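PDB 3H7M: sensor protein from Geobacter sulfurreducens, which probably acts as a sensor histidine kinase, ATP-dependent and membrane-bound, of which this chain is the sensor domain resembling periplasmic solute-binding proteins. Local coordinates for residues N37-R42 and R225-G230. Numbering follows the deposited sequence. Where two conformers were deposited one is given.
Sequences NVELTR and RAKWLG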
loop_
_atom_site.group_PDB
_atom_site.type_symbol
_atom_site.label_atom_id
_atom_site.label_comp_id
_atom_site.label_asym_id
_atom_site.label_seq_id
_atom_site.Cartn_x
_atom_site.Cartn_y
_atom_site.Cartn_z
ATOM N N ASN A 37 1.779 2.322 -8.884
ATOM C CA ASN A 37 3.156 2.477 -8.427
ATOM C C ASN A 37 4.144 2.184 -9.543
ATOM O O ASN A 37 5.075 2.959 -9.795
ATOM C CB ASN A 37 3.450 1.553 -7.227
ATOM C CG ASN A 37 2.596 1.886 -5.975
ATOM O OD1 ASN A 37 1.816 2.833 -5.953
ATOM N ND2 ASN A 37 2.766 1.097 -4.932
ATOM N N VAL A 38 3.920 1.065 -10.212
ATOM C CA VAL A 38 4.768 0.591 -11.306
ATOM C C VAL A 38 4.854 1.610 -12.438
ATOM O O VAL A 38 5.927 1.976 -12.908
ATOM C CB VAL A 38 4.210 -0.772 -11.807
ATOM C CG1 VAL A 38 4.891 -1.229 -13.087
ATOM C CG2 VAL A 38 4.443 -1.815 -10.719
ATOM N N GLU A 39 3.711 2.085 -12.861
ATOM C CA GLU A 39 3.651 3.060 -13.914
ATOM C C GLU A 39 4.386 4.338 -13.468
ATOM O O GLU A 39 5.113 4.975 -14.241
ATOM C CB GLU A 39 2.190 3.353 -14.189
ATOM C CG GLU A 39 1.890 3.655 -15.620
ATOM C CD GLU A 39 0.455 3.344 -15.971
ATOM O OE1 GLU A 39 0.014 2.218 -15.625
ATOM O OE2 GLU A 39 -0.204 4.217 -16.596
ATOM N N LEU A 40 4.180 4.709 -12.210
ATOM C CA LEU A 40 4.814 5.893 -11.649
ATOM C C LEU A 40 6.340 5.706 -11.652
ATOM O O LEU A 40 7.096 6.555 -12.118
ATOM C CB LEU A 40 4.302 6.096 -10.229
ATOM C CG LEU A 40 3.900 7.522 -9.862
ATOM C CD1 LEU A 40 3.056 8.136 -10.977
ATOM C CD2 LEU A 40 3.122 7.497 -8.555
ATOM N N THR A 41 6.781 4.580 -11.124
ATOM C CA THR A 41 8.187 4.270 -11.091
ATOM C C THR A 41 8.790 4.215 -12.492
ATOM O O THR A 41 9.868 4.738 -12.713
ATOM C CB THR A 41 8.420 2.947 -10.418
ATOM O OG1 THR A 41 8.084 3.073 -9.041
ATOM C CG2 THR A 41 9.898 2.519 -10.568
ATOM N N ARG A 42 8.102 3.590 -13.441
ATOM C CA ARG A 42 8.655 3.534 -14.780
ATOM C C ARG A 42 8.751 4.925 -15.343
ATOM O O ARG A 42 9.734 5.261 -16.018
ATOM C CB ARG A 42 7.809 2.678 -15.726
ATOM C CG ARG A 42 7.905 1.179 -15.471
ATOM C CD ARG A 42 7.461 0.372 -16.689
ATOM N NE ARG A 42 7.561 -1.072 -16.462
ATOM C CZ ARG A 42 6.512 -1.879 -16.317
ATOM N NH1 ARG A 42 5.278 -1.389 -16.382
ATOM N NH2 ARG A 42 6.690 -3.174 -16.096
ATOM N N ARG A 225 -2.298 9.042 -12.857
ATOM C CA ARG A 225 -3.270 8.868 -11.787
ATOM C C ARG A 225 -4.697 8.735 -12.302
ATOM O O ARG A 225 -5.462 7.929 -11.796
ATOM C CB ARG A 225 -3.215 10.018 -10.774
ATOM C CG ARG A 225 -4.099 9.770 -9.545
ATOM C CD ARG A 225 -3.911 10.825 -8.466
ATOM N NE ARG A 225 -4.386 12.136 -8.883
ATOM C CZ ARG A 225 -5.656 12.515 -8.827
ATOM N NH1 ARG A 225 -6.581 11.675 -8.369
ATOM N NH2 ARG A 225 -5.999 13.739 -9.210
ATOM N N ALA A 226 -5.061 9.519 -13.303
ATOM C CA ALA A 226 -6.422 9.452 -13.812
ATOM C C ALA A 226 -6.768 8.044 -14.306
ATOM O O ALA A 226 -7.924 7.647 -14.296
ATOM C CB ALA A 226 -6.610 10.469 -14.930
ATOM N N LYS A 227 -5.757 7.294 -14.734
ATOM C CA LYS A 227 -5.964 5.938 -15.233
ATOM C C LYS A 227 -6.577 5.034 -14.167
ATOM O O LYS A 227 -7.498 4.258 -14.449
ATOM C CB LYS A 227 -4.631 5.344 -15.712
ATOM C CG LYS A 227 -4.683 3.884 -16.168
ATOM C CD LYS A 227 -3.334 3.448 -16.748
ATOM C CE LYS A 227 -3.357 2.019 -17.306
ATOM N NZ LYS A 227 -2.025 1.659 -17.872
ATOM N N TRP A 228 -6.064 5.143 -12.944
ATOM C CA TRP A 228 -6.542 4.330 -11.841
ATOM C C TRP A 228 -7.582 5.029 -10.966
ATOM O O TRP A 228 -7.240 5.762 -10.028
ATOM C CB TRP A 228 -5.351 3.864 -11.024
ATOM C CG TRP A 228 -4.217 3.369 -11.902
ATOM C CD1 TRP A 228 -3.273 4.129 -12.520
ATOM C CD2 TRP A 228 -3.910 2.002 -12.240
ATOM N NE1 TRP A 228 -2.385 3.329 -13.215
ATOM C CE2 TRP A 228 -2.750 2.021 -13.063
ATOM C CE3 TRP A 228 -4.499 0.763 -11.926
ATOM C CZ2 TRP A 228 -2.166 0.858 -13.574
ATOM C CZ3 TRP A 228 -3.913 -0.409 -12.439
ATOM C CH2 TRP A 228 -2.755 -0.346 -13.254
ATOM N N LEU A 229 -8.858 4.778 -11.293
ATOM C CA LEU A 229 -10.008 5.361 -10.593
ATOM C C LEU A 229 -9.934 5.250 -9.079
ATOM O O LEU A 229 -9.609 4.188 -8.540
ATOM C CB LEU A 229 -11.298 4.695 -11.052
ATOM C CG LEU A 229 -11.686 4.877 -12.515
ATOM C CD1 LEU A 229 -12.665 3.806 -12.886
ATOM C CD2 LEU A 229 -12.279 6.262 -12.744
ATOM N N GLY A 230 -10.240 6.355 -8.404
ATOM C CA GLY A 230 -10.232 6.364 -6.952
ATOM C C GLY A 230 -8.897 6.715 -6.322
ATOM O O GLY A 230 -8.836 7.045 -5.130
#
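Lys227 reaches Glu39 on a fully extended chain, with CG anti to the backbone N (chi1 176°) and the later torsions also extended. In Trp228, CG lies anti to the carbonyl carbon, beside the backbone N, which brings the indole edge to the same carboxylate. Glu39 extends from its helix to meet both, crossing the lysine chain at about a right angle.

The contact is a salt bridge with an aromatic neighbour. Lys227 NZ donates to Glu39 OE1 at 3.1 Å. It approaches on the syn side, 30° out of the carboxylate plane. A second, weak bond runs from Lys227 NZ to Glu39 OE2 at 3.4 Å, making an uneven fork. Lys227 CD also comes to 3.2 Å from Glu39 OE2. All this holds for the lysine conformer described; a second conformer was modelled, so the bridge is less certain.

Glu39 OE1 also sits at the edge of the Trp228 ring, near its plane, 3.3 Å from Trp228 CZ2. Trp228 NE1 is farther from Glu39 OE1, at 3.6 Å, and no hydrogen bond forms there. The carboxylate and indole planes are 60° apart. Lys227 CG lies over one indole face, offset toward the rim. An alanine in place of Glu39 would probably leave the Lys227 ammonium without this anionic partner and the Trp228 edge without its carboxylate neighbour.

This is a small surface contact in a domain of the periplasmic binding protein fold. It joins helix 36-48 to helix 220-227 and the residues just after it. Trp228 also touches Pro23. Val38, Thr41 and Arg42 touch Phe54 of strand 52-57, Asn37 and Val38 touch Gln75 of strand 73-78, and Asn37 and Leu40 touch His93 of strand 87-103.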